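Local coordinates for cell wall mannoprotein 1 (Neosartorya fumigata, PDB 5J5L) that binds the fatty acid arachidonic acid within an all-helical bundle and is probably a constitutive, antigenic mannoprotein of the fungal cell wall, at residues H23-T28 with L84-A89; D79-L84 with D141-S146. All coordinates share one frame; numbering follows the deposited sequence.

Contact 1: residues H23-T28 with L84-A89; sequences HFNEFT and LDAIVA. With ACD (arachidonic acid), chain B.
The F24 ring carries I87 on one face and meets both A86 and arachidonic acid along its edge, joining helix 3-26 to helix 63-89 in the wall of the arachidonic acid pocket of this helical bundle. I87 CB sits above the middle of that ring, 3.8 Å from the centroid and only 12° off the normal, a CH-pi contact made by the beta carbon, while I87 CD1 passes F24 CD1 on its way to the lipid. Having CG1 of I87 anti to the backbone N (chi1 -174°) puts I87 CD1 4.0 Å from ACD C3. At the edge of the F24 ring, A86 CB and the carboxylate O1 of the ligand lie near the ring plane and ACD C14 lies in it; F24 CZ is 3.5 Å from ACD C10. F27, the other aromatic of the 23-28 segment, turns a face to the head of the lipid, with ACD C3 over the centre of its ring at a height of 3.6 Å. Outside the two segments, V94 of helix 91-97 touches both F27 and I87. Nearer the backbones, F24 CB rests 3.8 Å from A86 CB. At the exposed margin one water bridges the pair, donating to N25 OD1 and to A86 O at 2.8 Å each.

Contact 2: residues D79-L84 with D141-S146; sequences DIVTSL and DAAFSS. With ACD (arachidonic acid), chain B.
L84 reaches across from helix 63-89 and lays one methyl against the backbone of helix 127-150, while its other methyl faces the lipid. The two segments run side by side in the same direction, an almost parallel pair in the helical bundle, with axes 9.9 Å apart and 6° between their directions. L84 CD1 comes within 3.7 Å of A143 CB and equally near the carbonyl carbon of A143, so the methyl packs on the side chain and backbone of A143 together. The same CD1 also lies over one face of the F144 ring. On the outer side V81 CG2 approaches A143 CB at 4.1 Å, so that A143 is met by two side chains one helical turn apart.

CG of F144 stands beside the backbone N, anti to the carbonyl carbon (chi1 -88°), and the end of the side chain comes back toward helix 63-89 and the ligand; F144 CZ ends 3.9 Å from ACD C19. From the facing helix I80 CG1 approaches that same ACD C19 at 3.6 Å. I80 and F144 thus both touch the carbon next to the omega methyl and flank this end of the lipid, with L110 and T114 of helix 100-124 packed on the phenylalanine. S83 OG lies 3.6 Å from ACD C16, three carbons nearer the carboxylate than C19. The second methyl of the leucine meets this carbon too, L84 CD2 standing 3.7 Å from ACD C16.

From the N terminus, helix 3-26 ends within residues 23-28, whose last two are loop, and the chain then passes through helix 31-56 into helix 63-89. Contact 1 closes this first excursion. The chain continues through helices 91-97 and 100-124 to helix 127-150, where contact 2 closes a second. Residues 79-84 precede 84-89, so the segments alternate along the sequence and the two closures cross, sharing L84. Helix 63-89 therefore joins the first and last long helices, and both contacts border one arachidonic acid: contact 1 nearer its carboxylate, contact 2 at its omega end. The sites meet directly where F24 CE2 packs 3.4 Å from S83 OG.

Contact 1: residues H23-T28 with L84-A89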
ATOM      1  N   HIS A  23       3.584  -8.285 -11.797  1.00 20.21           N
ATOM      2  CA  HIS A  23       2.377  -8.790 -12.450  1.00 20.29           C
ATOM      3  C   HIS A  23       1.828  -7.778 -13.444  1.00 19.59           C
ATOM      4  O   HIS A  23       1.530  -8.133 -14.592  1.00 20.66           O
ATOM      5  CB  HIS A  23       1.285  -9.156 -11.446  1.00 20.19           C
ATOM      6  CG  HIS A  23       1.513 -10.469 -10.772  1.00 21.49           C
ATOM      7  ND1 HIS A  23       0.978 -11.645 -11.242  1.00 25.71           N
ATOM      8  CD2 HIS A  23       2.219 -10.793  -9.663  1.00 25.79           C
ATOM      9  CE1 HIS A  23       1.361 -12.643 -10.466  1.00 27.32           C
ATOM     10  NE2 HIS A  23       2.103 -12.149  -9.489  1.00 28.25           N
ATOM     11  N   PHE A  24       1.703  -6.524 -13.011  1.00 18.05           N
ATOM     12  CA  PHE A  24       1.134  -5.483 -13.876  1.00 18.60           C
ATOM     13  C   PHE A  24       1.910  -5.330 -15.167  1.00 19.73           C
ATOM     14  O   PHE A  24       1.320  -5.271 -16.243  1.00 21.46           O
ATOM     15  CB  PHE A  24       1.058  -4.118 -13.194  1.00 17.98           C
ATOM     16  CG  PHE A  24       0.250  -4.102 -11.919  1.00 17.08           C
ATOM     17  CD1 PHE A  24      -0.775  -5.003 -11.701  1.00 16.52           C
ATOM     18  CD2 PHE A  24       0.529  -3.169 -10.953  1.00 16.14           C
ATOM     19  CE1 PHE A  24      -1.512  -4.983 -10.527  1.00 17.08           C
ATOM     20  CE2 PHE A  24      -0.201  -3.135  -9.784  1.00 17.43           C
ATOM     21  CZ  PHE A  24      -1.213  -4.050  -9.564  1.00 18.30           C
ATOM     22  N   ASN A  25       3.232  -5.316 -15.063  1.00 21.18           N
ATOM     23  CA  ASN A  25       4.094  -5.102 -16.224  1.00 24.03           C
ATOM     24  C   ASN A  25       4.035  -6.240 -17.248  1.00 27.38           C
ATOM     25  O   ASN A  25       4.296  -6.020 -18.438  1.00 30.86           O
ATOM     26  CB  ASN A  25       5.528  -4.842 -15.767  1.00 26.20           C
ATOM     27  CG  ASN A  25       5.683  -3.494 -15.087  1.00 27.46           C
ATOM     28  OD1 ASN A  25       4.957  -2.544 -15.393  1.00 29.47           O
ATOM     29  ND2 ASN A  25       6.650  -3.390 -14.199  1.00 28.05           N
ATOM     30  N   GLU A  26       3.644  -7.434 -16.794  1.00 23.92           N
ATOM     31  CA  GLU A  26       3.433  -8.588 -17.666  1.00 28.17           C
ATOM     32  C   GLU A  26       2.001  -8.767 -18.181  1.00 24.22           C
ATOM     33  O   GLU A  26       1.778  -9.637 -19.013  1.00 26.09           O
ATOM     34  CB  GLU A  26       3.800  -9.887 -16.938  1.00 31.62           C
ATOM     35  CG  GLU A  26       5.267 -10.070 -16.625  1.00 39.45           C
ATOM     36  CD  GLU A  26       5.515 -11.256 -15.701  1.00 45.54           C
ATOM     37  OE1 GLU A  26       4.537 -11.963 -15.336  1.00 47.26           O
ATOM     38  OE2 GLU A  26       6.690 -11.468 -15.325  1.00 61.11           O
ATOM     39  N   PHE A  27       1.042  -7.975 -17.695  1.00 22.66           N
ATOM     40  CA  PHE A  27      -0.371  -8.195 -17.990  1.00 22.44           C
ATOM     41  C   PHE A  27      -0.684  -7.993 -19.469  1.00 23.16           C
ATOM     42  O   PHE A  27      -0.326  -6.955 -20.054  1.00 25.58           O
ATOM     43  CB  PHE A  27      -1.232  -7.259 -17.145  1.00 21.88           C
ATOM     44  CG  PHE A  27      -2.721  -7.504 -17.246  1.00 20.46           C
ATOM     45  CD1 PHE A  27      -3.256  -8.769 -17.110  1.00 21.80           C
ATOM     46  CD2 PHE A  27      -3.599  -6.424 -17.375  1.00 21.90           C
ATOM     47  CE1 PHE A  27      -4.621  -8.970 -17.177  1.00 22.14           C
ATOM     48  CE2 PHE A  27      -4.969  -6.625 -17.449  1.00 21.14           C
ATOM     49  CZ  PHE A  27      -5.480  -7.903 -17.350  1.00 22.51           C
ATOM     50  N   THR A  28      -1.334  -8.992 -20.067  1.00 24.17           N
ATOM     51  CA  THR A  28      -1.734  -8.930 -21.481  1.00 25.40           C
ATOM     52  C   THR A  28      -3.254  -8.838 -21.689  1.00 27.12           C
ATOM     53  O   THR A  28      -3.706  -8.782 -22.835  1.00 30.22           O
ATOM     54  CB  THR A  28      -1.241 -10.176 -22.258  1.00 28.64           C
ATOM     55  OG1 THR A  28      -1.933 -11.343 -21.792  1.00 32.25           O
ATOM     56  CG2 THR A  28       0.250 -10.363 -22.076  1.00 31.45           C
ATOM     57  N   LEU A  84       1.124   1.874  -8.858  1.00 16.81           N
ATOM     58  CA  LEU A  84      -0.065   2.521  -9.389  1.00 15.12           C
ATOM     59  C   LEU A  84       0.145   2.953 -10.845  1.00 16.58           C
ATOM     60  O   LEU A  84      -0.742   2.751 -11.684  1.00 17.56           O
ATOM     61  CB  LEU A  84      -0.452   3.706  -8.524  1.00 15.69           C
ATOM     62  CG  LEU A  84      -1.006   3.324  -7.141  1.00 17.38           C
ATOM     63  CD1 LEU A  84      -1.137   4.544  -6.266  1.00 19.11           C
ATOM     64  CD2 LEU A  84      -2.341   2.606  -7.288  1.00 19.90           C
ATOM     65  N   ASP A  85       1.324   3.503 -11.150  1.00 18.46           N
ATOM     66  CA  ASP A  85       1.651   3.871 -12.535  1.00 19.75           C
ATOM     67  C   ASP A  85       1.561   2.649 -13.445  1.00 19.27           C
ATOM     68  O   ASP A  85       1.081   2.737 -14.572  1.00 19.65           O
ATOM     69  CB  ASP A  85       3.063   4.463 -12.658  1.00 21.13           C
ATOM     70  CG  ASP A  85       3.173   5.900 -12.112  1.00 29.07           C
ATOM     71  OD1 ASP A  85       2.130   6.550 -11.908  1.00 26.64           O
ATOM     72  OD2 ASP A  85       4.313   6.387 -11.905  1.00 28.03           O
ATOM     73  N   ALA A  86       2.034   1.517 -12.952  1.00 18.37           N
ATOM     74  CA  ALA A  86       2.095   0.283 -13.752  1.00 20.39           C
ATOM     75  C   ALA A  86       0.726  -0.273 -14.109  1.00 18.41           C
ATOM     76  O   ALA A  86       0.525  -0.719 -15.233  1.00 19.78           O
ATOM     77  CB  ALA A  86       2.911  -0.768 -13.033  1.00 19.58           C
ATOM     78  N   ILE A  87      -0.210  -0.267 -13.158  1.00 17.92           N
ATOM     79  CA  ILE A  87      -1.579  -0.707 -13.460  1.00 15.54           C
ATOM     80  C   ILE A  87      -2.316   0.305 -14.344  1.00 15.33           C
ATOM     81  O   ILE A  87      -3.029  -0.080 -15.284  1.00 15.73           O
ATOM     82  CB  ILE A  87      -2.386  -1.095 -12.196  1.00 16.25           C
ATOM     83  CG1 ILE A  87      -3.750  -1.692 -12.588  1.00 16.22           C
ATOM     84  CG2 ILE A  87      -2.600   0.060 -11.250  1.00 18.19           C
ATOM     85  CD1 ILE A  87      -3.648  -2.984 -13.354  1.00 20.16           C
ATOM     86  N   VAL A  88      -2.103   1.602 -14.098  1.00 15.92           N
ATOM     87  CA  VAL A  88      -2.683   2.642 -14.947  1.00 16.63           C
ATOM     88  C   VAL A  88      -2.229   2.456 -16.416  1.00 18.56           C
ATOM     89  O   VAL A  88      -3.029   2.585 -17.350  1.00 20.30           O
ATOM     90  CB  VAL A  88      -2.316   4.048 -14.430  1.00 19.51           C
ATOM     91  CG1 VAL A  88      -2.552   5.131 -15.475  1.00 25.37           C
ATOM     92  CG2 VAL A  88      -3.122   4.353 -13.174  1.00 19.62           C
ATOM     93  N   ALA A  89      -0.945   2.135 -16.590  1.00 20.44           N
ATOM     94  CA  ALA A  89      -0.360   1.920 -17.920  1.00 21.54           C
ATOM     95  C   ALA A  89      -1.029   0.768 -18.669  1.00 21.07           C
ATOM     96  O   ALA A  89      -0.989   0.719 -19.909  1.00 25.74           O
ATOM     97  CB  ALA A  89       1.144   1.658 -17.794  1.00 22.34           C
TER
HETATM   98  C1  ACD B 201      -2.683  -8.076 -13.592  1.00 27.42           C
HETATM   99  C2  ACD B 201      -3.787  -7.395 -12.818  1.00 31.68           C
HETATM  100  C3  ACD B 201      -4.769  -6.751 -13.776  1.00 28.01           C
HETATM  101  C4  ACD B 201      -6.051  -6.348 -13.045  1.00 25.88           C
HETATM  102  C5  ACD B 201      -6.626  -7.532 -12.304  1.00 26.26           C
HETATM  103  C6  ACD B 201      -6.841  -7.584 -10.976  1.00 31.13           C
HETATM  104  C7  ACD B 201      -6.605  -6.430 -10.034  1.00 31.60           C
HETATM  105  C8  ACD B 201      -5.352  -6.604  -9.193  1.00 28.17           C
HETATM  106  C9  ACD B 201      -4.551  -5.587  -8.832  1.00 30.21           C
HETATM  107  C10 ACD B 201      -4.732  -4.136  -9.242  1.00 31.75           C
HETATM  108  C11 ACD B 201      -5.406  -3.341  -8.154  1.00 33.07           C
HETATM  109  C12 ACD B 201      -4.868  -2.333  -7.455  1.00 29.85           C
HETATM  110  C13 ACD B 201      -3.459  -1.787  -7.572  1.00 33.78           C
HETATM  111  C14 ACD B 201      -2.627  -2.589  -6.587  1.00 35.32           C
HETATM  112  C15 ACD B 201      -1.582  -2.111  -5.903  1.00 34.43           C
HETATM  113  C16 ACD B 201      -1.100  -0.692  -6.017  1.00 28.08           C
HETATM  114  C17 ACD B 201      -0.235  -0.362  -4.809  1.00 33.63           C
HETATM  115  C18 ACD B 201      -1.050  -0.292  -3.530  1.00 31.92           C
HETATM  116  C19 ACD B 201      -0.208   0.188  -2.372  1.00 35.08           C
HETATM  117  C20 ACD B 201      -0.695  -0.281  -1.025  1.00 30.70           C
HETATM  118  O1  ACD B 201      -1.703  -7.365 -13.848  1.00 26.69           O
HETATM  119  O2  ACD B 201      -2.765  -9.277 -13.912  1.00 28.46           O
HETATM  120  O   HOH W   1       2.643  -1.622 -16.744  1.00 22.73           O

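Contact 2: residues D79-L84 with D141-S146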
ATOM      1  N   ASP A  79       7.447   3.115  -4.176  1.00 23.18           N
ATOM      2  CA  ASP A  79       7.002   1.790  -4.622  1.00 24.48           C
ATOM      3  C   ASP A  79       5.519   1.802  -4.955  1.00 21.03           C
ATOM      4  O   ASP A  79       5.076   1.198  -5.939  1.00 19.45           O
ATOM      5  CB  ASP A  79       7.294   0.720  -3.578  1.00 25.65           C
ATOM      6  CG  ASP A  79       8.782   0.557  -3.300  1.00 34.28           C
ATOM      7  OD1 ASP A  79       9.612   1.036  -4.103  1.00 43.26           O
ATOM      8  OD2 ASP A  79       9.109  -0.036  -2.271  1.00 37.91           O
ATOM      9  N   ILE A  80       4.740   2.506  -4.137  1.00 19.68           N
ATOM     10  CA  ILE A  80       3.307   2.629  -4.362  1.00 20.32           C
ATOM     11  C   ILE A  80       3.025   3.401  -5.645  1.00 19.69           C
ATOM     12  O   ILE A  80       2.218   2.968  -6.478  1.00 19.17           O
ATOM     13  CB  ILE A  80       2.624   3.287  -3.138  1.00 19.29           C
ATOM     14  CG1 ILE A  80       2.692   2.341  -1.946  1.00 21.44           C
ATOM     15  CG2 ILE A  80       1.179   3.693  -3.452  1.00 19.82           C
ATOM     16  CD1 ILE A  80       2.394   3.020  -0.622  1.00 23.41           C
ATOM     17  N   VAL A  81       3.698   4.540  -5.820  1.00 19.14           N
ATOM     18  CA  VAL A  81       3.528   5.342  -7.019  1.00 20.59           C
ATOM     19  C   VAL A  81       3.914   4.531  -8.270  1.00 20.65           C
ATOM     20  O   VAL A  81       3.181   4.528  -9.266  1.00 19.39           O
ATOM     21  CB  VAL A  81       4.332   6.647  -6.955  1.00 24.66           C
ATOM     22  CG1 VAL A  81       4.317   7.345  -8.313  1.00 27.23           C
ATOM     23  CG2 VAL A  81       3.770   7.561  -5.871  1.00 25.75           C
ATOM     24  N   THR A  82       5.036   3.818  -8.198  1.00 20.89           N
ATOM     25  CA  THR A  82       5.471   2.967  -9.315  1.00 22.00           C
ATOM     26  C   THR A  82       4.413   1.896  -9.638  1.00 18.42           C
ATOM     27  O   THR A  82       4.090   1.648 -10.814  1.00 18.97           O
ATOM     28  CB  THR A  82       6.843   2.318  -9.010  1.00 23.35           C
ATOM     29  OG1 THR A  82       7.849   3.341  -8.910  1.00 26.87           O
ATOM     30  CG2 THR A  82       7.249   1.318 -10.103  1.00 26.07           C
ATOM     31  N   SER A  83       3.860   1.278  -8.601  1.00 18.23           N
ATOM     32  CA  SER A  83       2.875   0.211  -8.775  1.00 16.80           C
ATOM     33  C   SER A  83       1.590   0.745  -9.379  1.00 15.57           C
ATOM     34  O   SER A  83       1.034   0.156 -10.333  1.00 15.91           O
ATOM     35  CB  SER A  83       2.612  -0.498  -7.431  1.00 16.02           C
ATOM     36  OG  SER A  83       1.941  -1.726  -7.606  1.00 17.80           O
ATOM     37  N   LEU A  84       1.124   1.874  -8.858  1.00 16.81           N
ATOM     38  CA  LEU A  84      -0.065   2.521  -9.389  1.00 15.12           C
ATOM     39  C   LEU A  84       0.145   2.953 -10.845  1.00 16.58           C
ATOM     40  O   LEU A  84      -0.742   2.751 -11.684  1.00 17.56           O
ATOM     41  CB  LEU A  84      -0.452   3.706  -8.524  1.00 15.69           C
ATOM     42  CG  LEU A  84      -1.006   3.324  -7.141  1.00 17.38           C
ATOM     43  CD1 LEU A  84      -1.137   4.544  -6.266  1.00 19.11           C
ATOM     44  CD2 LEU A  84      -2.341   2.606  -7.288  1.00 19.90           C
ATOM     45  N   ASP A 141      -2.092   9.206  -0.717  1.00 20.32           N
ATOM     46  CA  ASP A 141      -3.521   9.403  -1.006  1.00 20.52           C
ATOM     47  C   ASP A 141      -3.773  10.096  -2.354  1.00 20.79           C
ATOM     48  O   ASP A 141      -4.698   9.736  -3.077  1.00 20.60           O
ATOM     49  CB  ASP A 141      -4.203  10.178   0.129  1.00 20.64           C
ATOM     50  CG  ASP A 141      -4.408   9.341   1.380  1.00 23.48           C
ATOM     51  OD1 ASP A 141      -4.531   8.100   1.282  1.00 24.88           O
ATOM     52  OD2 ASP A 141      -4.434   9.940   2.478  1.00 26.91           O
ATOM     53  N   ALA A 142      -2.952  11.083  -2.692  1.00 21.75           N
ATOM     54  CA  ALA A 142      -3.038  11.742  -3.989  1.00 22.25           C
ATOM     55  C   ALA A 142      -2.843  10.746  -5.129  1.00 19.59           C
ATOM     56  O   ALA A 142      -3.543  10.789  -6.127  1.00 19.78           O
ATOM     57  CB  ALA A 142      -2.008  12.851  -4.098  1.00 22.68           C
ATOM     58  N   ALA A 143      -1.864   9.860  -4.973  1.00 19.29           N
ATOM     59  CA  ALA A 143      -1.587   8.861  -5.999  1.00 18.82           C
ATOM     60  C   ALA A 143      -2.753   7.873  -6.176  1.00 17.51           C
ATOM     61  O   ALA A 143      -3.151   7.560  -7.300  1.00 18.28           O
ATOM     62  CB  ALA A 143      -0.288   8.123  -5.697  1.00 20.55           C
ATOM     63  N   PHE A 144      -3.316   7.417  -5.059  1.00 17.59           N
ATOM     64  CA  PHE A 144      -4.514   6.586  -5.097  1.00 18.32           C
ATOM     65  C   PHE A 144      -5.660   7.319  -5.806  1.00 17.23           C
ATOM     66  O   PHE A 144      -6.351   6.738  -6.645  1.00 16.43           O
ATOM     67  CB  PHE A 144      -4.972   6.200  -3.677  1.00 18.46           C
ATOM     68  CG  PHE A 144      -4.336   4.951  -3.135  1.00 19.85           C
ATOM     69  CD1 PHE A 144      -4.582   3.710  -3.715  1.00 19.50           C
ATOM     70  CD2 PHE A 144      -3.549   5.012  -1.995  1.00 20.76           C
ATOM     71  CE1 PHE A 144      -4.015   2.567  -3.186  1.00 19.33           C
ATOM     72  CE2 PHE A 144      -2.975   3.864  -1.467  1.00 25.17           C
ATOM     73  CZ  PHE A 144      -3.203   2.650  -2.067  1.00 19.54           C
ATOM     74  N   SER A 145      -5.876   8.582  -5.464  1.00 18.48           N
ATOM     75  CA  SER A 145      -6.982   9.362  -6.053  1.00 19.09           C
ATOM     76  C   SER A 145      -6.835   9.443  -7.563  1.00 20.05           C
ATOM     77  O   SER A 145      -7.810   9.339  -8.294  1.00 18.85           O
ATOM     78  CB  SER A 145      -7.062  10.770  -5.475  1.00 22.54           C
ATOM     79  OG  SER A 145      -7.258  10.716  -4.063  1.00 24.84           O
ATOM     80  N   SER A 146      -5.610   9.641  -8.041  1.00 18.95           N
ATOM     81  CA  SER A 146      -5.378   9.702  -9.474  0.50 19.11           C
ATOM     82  C   SER A 146      -5.717   8.343 -10.143  1.00 18.70           C
ATOM     83  O   SER A 146      -6.421   8.295 -11.141  1.00 20.35           O
ATOM     84  CB  SER A 146      -3.935  10.152  -9.736  0.50 19.28           C
ATOM     85  OG  SER A 146      -3.654  10.209 -11.111  0.50 18.77           O
TER
HETATM   86  C1  ACD B 201      -2.683  -8.076 -13.592  1.00 27.42           C
HETATM   87  C2  ACD B 201      -3.787  -7.395 -12.818  1.00 31.68           C
HETATM   88  C3  ACD B 201      -4.769  -6.751 -13.776  1.00 28.01           C
HETATM   89  C4  ACD B 201      -6.051  -6.348 -13.045  1.00 25.88           C
HETATM   90  C5  ACD B 201      -6.626  -7.532 -12.304  1.00 26.26           C
HETATM   91  C6  ACD B 201      -6.841  -7.584 -10.976  1.00 31.13           C
HETATM   92  C7  ACD B 201      -6.605  -6.430 -10.034  1.00 31.60           C
HETATM   93  C8  ACD B 201      -5.352  -6.604  -9.193  1.00 28.17           C
HETATM   94  C9  ACD B 201      -4.551  -5.587  -8.832  1.00 30.21           C
HETATM   95  C10 ACD B 201      -4.732  -4.136  -9.242  1.00 31.75           C
HETATM   96  C11 ACD B 201      -5.406  -3.341  -8.154  1.00 33.07           C
HETATM   97  C12 ACD B 201      -4.868  -2.333  -7.455  1.00 29.85           C
HETATM   98  C13 ACD B 201      -3.459  -1.787  -7.572  1.00 33.78           C
HETATM   99  C14 ACD B 201      -2.627  -2.589  -6.587  1.00 35.32           C
HETATM  100  C15 ACD B 201      -1.582  -2.111  -5.903  1.00 34.43           C
HETATM  101  C16 ACD B 201      -1.100  -0.692  -6.017  1.00 28.08           C
HETATM  102  C17 ACD B 201      -0.235  -0.362  -4.809  1.00 33.63           C
HETATM  103  C18 ACD B 201      -1.050  -0.292  -3.530  1.00 31.92           C
HETATM  104  C19 ACD B 201      -0.208   0.188  -2.372  1.00 35.08           C
HETATM  105  C20 ACD B 201      -0.695  -0.281  -1.025  1.00 30.70           C
HETATM  106  O1  ACD B 201      -1.703  -7.365 -13.848  1.00 26.69           O
HETATM  107  O2  ACD B 201      -2.765  -9.277 -13.912  1.00 28.46           O